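Local coordinates for saframycin Mx1 synthetase B (Legionella pneumophila subsp. pneumophila, PDB 3LNV), which is a fatty acid AMP ligase of the ANL clan of AMP-binding proteins, with a large N-terminal domain and a smaller C-terminal one, at residues Pro97-Lys102 / Tyr530-Leu535; Gly177-Pro182 / Asn467-Asp472. All blocks are in the same frame, centred on the assembly; numbering follows the deposited sequence.

Contact 1 (Pro97-Lys102 / Tyr530-Leu535); sequences PPAQEK and YENHQL
A99 and Q100 meet the last turn of helix 515-533 at E531 and N532, and A99 makes the closer fit. Its methyl group points at the helix: A99 CB sits 3.3 Å from N532 OD1. The same A99 CB is 3.5 Å from the carbonyl oxygen E531 O, with the methylene E531 CG farther off at 4.2 Å. E531 O is itself taken by the hydroxyl of Y96, just upstream of the loop. Beside the methyl, Q100 folds back at chi2 (-63°), which carries its amide to the helix. Q100 NE2 then donates to N532 OD1 over 3.1 Å, a weak bond bent to 134°, with the two amide planes nearly perpendicular. The other end of the N532 amide is held more firmly, since ND2 is hydrogen-bonded to S476 OG of helix 469-478. Toward solvent the contact slackens: the extended E531 side chain brings OE2 no nearer than 3.9 Å to Q100 NE2. The loop is also held by K128 of helix 123-129, which bonds to A99 O. This is a small interdomain surface contact of the two-domain ANL fold, between the loop following strand 91-95 and a helix end of the C-terminal domain.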
loop_
_atom_site.group_PDB
_atom_site.type_symbol
_atom_site.label_atom_id
_atom_site.label_comp_id
_atom_site.label_asym_id
_atom_site.label_seq_id
_atom_site.Cartn_x
_atom_site.Cartn_y
_atom_site.Cartn_z
ATOM N N PRO A 97 12.051 5.171 -3.756
ATOM C CA PRO A 97 13.078 6.040 -4.352
ATOM C C PRO A 97 12.421 7.090 -5.263
ATOM O O PRO A 97 11.539 6.740 -6.041
ATOM C CB PRO A 97 13.915 5.068 -5.194
ATOM C CG PRO A 97 13.621 3.697 -4.648
ATOM C CD PRO A 97 12.189 3.768 -4.179
ATOM N N PRO A 98 12.822 8.370 -5.156
ATOM C CA PRO A 98 12.138 9.401 -5.953
ATOM C C PRO A 98 12.140 9.122 -7.455
ATOM O O PRO A 98 13.183 8.858 -8.039
ATOM C CB PRO A 98 12.929 10.668 -5.634
ATOM C CG PRO A 98 13.387 10.449 -4.230
ATOM C CD PRO A 98 13.702 8.962 -4.134
ATOM N N ALA A 99 10.952 9.178 -8.049
ATOM C CA ALA A 99 10.751 8.881 -9.466
ATOM C C ALA A 99 11.636 9.724 -10.379
ATOM O O ALA A 99 12.247 9.211 -11.324
ATOM C CB ALA A 99 9.286 9.062 -9.834
ATOM N N GLN A 100 11.715 11.015 -10.093
ATOM C CA GLN A 100 12.531 11.905 -10.917
ATOM C C GLN A 100 13.677 12.484 -10.091
ATOM O O GLN A 100 13.476 12.929 -8.960
ATOM C CB GLN A 100 11.668 13.021 -11.515
ATOM C CG GLN A 100 10.356 12.542 -12.133
ATOM C CD GLN A 100 10.554 11.594 -13.316
ATOM O OE1 GLN A 100 11.685 11.340 -13.744
ATOM N NE2 GLN A 100 9.450 11.060 -13.842
ATOM N N GLU A 101 14.876 12.456 -10.655
ATOM C CA GLU A 101 16.074 12.946 -9.967
ATOM C C GLU A 101 15.866 14.201 -9.131
ATOM O O GLU A 101 16.301 14.257 -7.984
ATOM C CB GLU A 101 17.208 13.183 -10.970
ATOM C CG GLU A 101 18.100 11.974 -11.181
ATOM C CD GLU A 101 18.400 11.712 -12.648
ATOM O OE1 GLU A 101 17.439 11.496 -13.419
ATOM O OE2 GLU A 101 19.596 11.708 -13.026
ATOM N N LYS A 102 15.198 15.203 -9.685
ATOM C CA LYS A 102 15.137 16.502 -9.015
ATOM C C LYS A 102 13.846 16.762 -8.235
ATOM O O LYS A 102 13.675 17.832 -7.666
ATOM C CB LYS A 102 15.352 17.639 -10.014
ATOM C CG LYS A 102 16.592 17.490 -10.891
ATOM C CD LYS A 102 16.589 18.576 -11.964
ATOM C CE LYS A 102 17.349 18.158 -13.212
ATOM N NZ LYS A 102 16.902 18.958 -14.391
ATOM N N TYR A 530 1.020 6.827 -11.622
ATOM C CA TYR A 530 1.388 5.846 -10.608
ATOM C C TYR A 530 2.884 5.877 -10.349
ATOM O O TYR A 530 3.330 5.785 -9.207
ATOM C CB TYR A 530 0.978 4.443 -11.009
ATOM C CG TYR A 530 1.084 3.453 -9.861
ATOM C CD1 TYR A 530 0.001 3.206 -9.020
ATOM C CD2 TYR A 530 2.279 2.772 -9.614
ATOM C CE1 TYR A 530 0.108 2.287 -7.963
ATOM C CE2 TYR A 530 2.394 1.868 -8.564
ATOM C CZ TYR A 530 1.311 1.627 -7.749
ATOM O OH TYR A 530 1.439 0.733 -6.713
ATOM N N GLU A 531 3.662 6.000 -11.409
ATOM C CA GLU A 531 5.106 6.046 -11.248
ATOM C C GLU A 531 5.538 7.223 -10.385
ATOM O O GLU A 531 6.378 7.071 -9.487
ATOM C CB GLU A 531 5.807 6.121 -12.599
ATOM C CG GLU A 531 7.290 6.408 -12.464
ATOM C CD GLU A 531 7.970 6.526 -13.798
ATOM O OE1 GLU A 531 7.471 5.930 -14.775
ATOM O OE2 GLU A 531 8.997 7.219 -13.876
ATOM N N ASN A 532 4.971 8.398 -10.651
ATOM C CA ASN A 532 5.356 9.592 -9.902
ATOM C C ASN A 532 4.681 9.700 -8.540
ATOM O O ASN A 532 5.274 10.222 -7.592
ATOM C CB ASN A 532 5.102 10.847 -10.734
ATOM C CG ASN A 532 6.178 11.065 -11.793
ATOM O OD1 ASN A 532 7.071 10.240 -11.962
ATOM N ND2 ASN A 532 6.099 12.181 -12.501
ATOM N N HIS A 533 3.458 9.180 -8.440
ATOM C CA HIS A 533 2.651 9.371 -7.245
ATOM C C HIS A 533 2.092 8.081 -6.631
ATOM O O HIS A 533 1.475 8.122 -5.574
ATOM C CB HIS A 533 1.498 10.347 -7.544
ATOM C CG HIS A 533 1.939 11.592 -8.250
ATOM N ND1 HIS A 533 2.336 12.726 -7.577
ATOM C CD2 HIS A 533 2.078 11.870 -9.571
ATOM C CE1 HIS A 533 2.695 13.651 -8.451
ATOM N NE2 HIS A 533 2.548 13.158 -9.669
ATOM N N GLN A 534 2.295 6.943 -7.285
ATOM C CA GLN A 534 1.690 5.697 -6.818
ATOM C C GLN A 534 0.243 5.992 -6.404
ATOM O O GLN A 534 -0.245 5.580 -5.346
ATOM C CB GLN A 534 2.535 5.047 -5.706
ATOM C CG GLN A 534 3.938 4.601 -6.208
ATOM C CD GLN A 534 4.638 3.588 -5.304
ATOM O OE1 GLN A 534 4.581 3.681 -4.075
ATOM N NE2 GLN A 534 5.336 2.625 -5.920
ATOM N N LEU A 535 -0.421 6.757 -7.260
ATOM C CA LEU A 535 -1.853 6.987 -7.174
ATOM C C LEU A 535 -2.461 6.462 -8.477
ATOM O O LEU A 535 -1.765 6.383 -9.495
ATOM C CB LEU A 535 -2.144 8.478 -7.035
ATOM C CG LEU A 535 -1.880 9.224 -5.722
ATOM C CD1 LEU A 535 -1.961 10.729 -5.947
ATOM C CD2 LEU A 535 -2.858 8.781 -4.635
#

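Contact 2 (Gly177-Pro182 / Asn467-Asp472); sequences GSTMHP and NHYPQD. With POP (pyrophosphate 2-), chain C.
The Y469 ring reaches toward G177 and T179, with CB of N467 over one face, 3.7 Å above the plane and near the rim. T179 OG1 approaches this ring obliquely, Y464 packs edge-to-face with it, and the phenol oxygen leads: Y469 OH is 3.5 Å from T179 CG2 and 3.6 Å from G177 CA. The neighbouring imidazole of H468 carries Q471 CB over one face and has D472 OD2 at its edge, in plane. Opposite Y469, T179 has chi1 of 52°, which turns OG1 to within 3.4 Å of N467 CB while CG2 faces the phenol. The N467 side chain lies against the backbone at S178 and T179, where a type I turn, S178-H181, begins, closed by H181 N to S178 O. The modelled amide orientation is doubtful: T179 N lies 3.3 Å from the atom built as N467 ND2, and an amide turned over would place an oxygen there, which might accept from it. At the exposed end, CG of M180, a selenomethionine, rests 4.0 Å from N467 CA. H468, with positive phi, ends the preceding helix in a Schellman motif and is also the N-cap position of helix 469-478. The loop's other side faces the pyrophosphate, where G177 N makes weak bonds to both O1 and O2, and T175 OG1 is also hydrogen-bonded to it. The loop's Gly-, Ser- and Thr-rich sequence is that of the ANL phosphate-binding loop. With no clear hydrogen bond, the contact rests largely on van der Waals fit, consistent with a C-terminal domain that can shift against this loop, as in relatives.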
loop_
_atom_site.group_PDB
_atom_site.type_symbol
_atom_site.label_atom_id
_atom_site.label_comp_id
_atom_site.label_asym_id
_atom_site.label_seq_id
_atom_site.Cartn_x
_atom_site.Cartn_y
_atom_site.Cartn_z
ATOM N N GLY A 177 -0.545 9.116 2.525
ATOM C CA GLY A 177 -0.956 10.438 2.077
ATOM C C GLY A 177 -0.940 11.544 3.108
ATOM O O GLY A 177 -1.989 12.067 3.518
ATOM N N SER A 178 0.261 11.921 3.521
ATOM C CA SER A 178 0.429 13.072 4.383
ATOM C C SER A 178 1.643 13.779 3.824
ATOM O O SER A 178 2.513 14.218 4.561
ATOM C CB SER A 178 0.702 12.620 5.815
ATOM O OG SER A 178 -0.036 13.395 6.740
ATOM N N THR A 179 1.707 13.868 2.501
ATOM C CA THR A 179 2.962 14.227 1.843
ATOM C C THR A 179 3.524 15.592 2.224
ATOM O O THR A 179 4.727 15.761 2.241
ATOM C CB THR A 179 2.881 14.084 0.302
ATOM O OG1 THR A 179 1.732 14.790 -0.188
ATOM C CG2 THR A 179 2.778 12.607 -0.089
HETATM N N MSE A 180 2.670 16.558 2.537
HETATM C CA MSE A 180 3.158 17.893 2.887
HETATM C C MSE A 180 3.641 17.987 4.338
HETATM O O MSE A 180 4.289 18.941 4.720
HETATM C CB MSE A 180 2.081 18.954 2.605
HETATM C CG MSE A 180 1.838 19.199 1.117
HETATM SE SE MSE A 180 3.462 19.851 0.181
HETATM C CE MSE A 180 3.706 21.462 1.240
ATOM N N HIS A 181 3.293 16.997 5.152
ATOM C CA HIS A 181 3.730 16.953 6.544
ATOM C C HIS A 181 3.667 15.494 6.959
ATOM O O HIS A 181 2.718 15.067 7.626
ATOM C CB HIS A 181 2.816 17.806 7.425
ATOM C CG HIS A 181 3.230 19.244 7.511
ATOM N N PRO A 182 4.659 14.721 6.522
ATOM C CA PRO A 182 4.628 13.255 6.584
ATOM C C PRO A 182 4.540 12.744 8.001
ATOM O O PRO A 182 5.152 13.317 8.892
ATOM C CB PRO A 182 5.976 12.857 5.978
ATOM C CG PRO A 182 6.348 13.988 5.125
ATOM C CD PRO A 182 5.874 15.210 5.852
ATOM N N ASN A 467 -2.660 17.976 0.127
ATOM C CA ASN A 467 -1.404 17.368 -0.273
ATOM C C ASN A 467 -0.953 17.790 -1.673
ATOM O O ASN A 467 0.055 17.286 -2.178
ATOM C CB ASN A 467 -1.482 15.847 -0.131
ATOM C CG ASN A 467 -1.820 15.429 1.284
ATOM O OD1 ASN A 467 -2.861 14.820 1.527
ATOM N ND2 ASN A 467 -0.964 15.811 2.241
ATOM N N HIS A 468 -1.692 18.726 -2.280
ATOM C CA HIS A 468 -1.304 19.324 -3.569
ATOM C C HIS A 468 -1.328 18.314 -4.726
ATOM O O HIS A 468 -0.651 18.504 -5.746
ATOM C CB HIS A 468 0.096 19.947 -3.449
ATOM C CG HIS A 468 0.317 21.167 -4.306
ATOM N ND1 HIS A 468 -0.443 22.316 -4.188
ATOM C CD2 HIS A 468 1.252 21.432 -5.251
ATOM C CE1 HIS A 468 -0.009 23.220 -5.049
ATOM N NE2 HIS A 468 1.024 22.713 -5.702
ATOM N N TYR A 469 -2.117 17.249 -4.588
ATOM C CA TYR A 469 -2.107 16.192 -5.590
ATOM C C TYR A 469 -2.517 16.626 -6.990
ATOM O O TYR A 469 -1.843 16.287 -7.958
ATOM C CB TYR A 469 -2.937 14.983 -5.154
ATOM C CG TYR A 469 -2.266 14.152 -4.091
ATOM C CD1 TYR A 469 -0.903 13.896 -4.144
ATOM C CD2 TYR A 469 -2.996 13.616 -3.041
ATOM C CE1 TYR A 469 -0.282 13.128 -3.171
ATOM C CE2 TYR A 469 -2.386 12.852 -2.064
ATOM C CZ TYR A 469 -1.033 12.609 -2.132
ATOM O OH TYR A 469 -0.434 11.832 -1.160
ATOM N N PRO A 470 -3.629 17.364 -7.113
ATOM C CA PRO A 470 -4.025 17.676 -8.491
ATOM C C PRO A 470 -2.943 18.523 -9.167
ATOM O O PRO A 470 -2.576 18.252 -10.312
ATOM C CB PRO A 470 -5.323 18.478 -8.320
ATOM C CG PRO A 470 -5.803 18.174 -6.933
ATOM C CD PRO A 470 -4.550 17.946 -6.122
ATOM N N GLN A 471 -2.431 19.514 -8.443
ATOM C CA GLN A 471 -1.396 20.402 -8.969
ATOM C C GLN A 471 -0.153 19.625 -9.340
ATOM O O GLN A 471 0.439 19.860 -10.401
ATOM C CB GLN A 471 -1.034 21.491 -7.955
ATOM C CG GLN A 471 -2.141 22.500 -7.656
ATOM C CD GLN A 471 -3.065 22.064 -6.521
ATOM O OE1 GLN A 471 -3.060 20.906 -6.106
ATOM N NE2 GLN A 471 -3.855 22.998 -6.010
ATOM N N ASP A 472 0.268 18.708 -8.473
ATOM C CA ASP A 472 1.495 17.958 -8.740
ATOM C C ASP A 472 1.348 16.966 -9.903
ATOM O O ASP A 472 2.308 16.687 -10.636
ATOM C CB ASP A 472 2.008 17.271 -7.473
ATOM C CG ASP A 472 2.608 18.247 -6.496
ATOM O OD1 ASP A 472 3.085 19.316 -6.936
ATOM O OD2 ASP A 472 2.620 17.959 -5.291
HETATM P P1 POP C . -3.040 9.060 5.531
HETATM O O1 POP C . -2.862 7.840 4.648
HETATM O O2 POP C . -1.864 10.001 5.419
HETATM O O3 POP C . -4.218 9.898 5.090
HETATM O O POP C . -3.132 8.640 7.088
HETATM P P2 POP C . -3.884 7.455 7.893
HETATM O O4 POP C . -3.025 6.171 7.887
HETATM O O5 POP C . -5.280 7.131 7.402
HETATM O O6 POP C . -4.032 8.038 9.287
#

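How the contacts relate
Both contacts join loops of the AMP-binding domain to the C-terminal domain, but at different depths. Contact 1 is a surface touch with one weak amide bond; contact 2 is partly buried, larger in area, and packs N467 and the Y469 ring against a loop whose G177 meets the pyrophosphate. Their centres are 13 Å apart. On the C-terminal side they adjoin: H533 NE2 lies 3.7 Å from D472 O, and L535 CD1 packs 3.8 Å from Y469 CD1. S476 ties them further, bonding N532 and H533 of contact 1 and D472 O of contact 2. On the other side, helix 105-114 follows the loop of contact 1 and packs against T179 and M180 of contact 2.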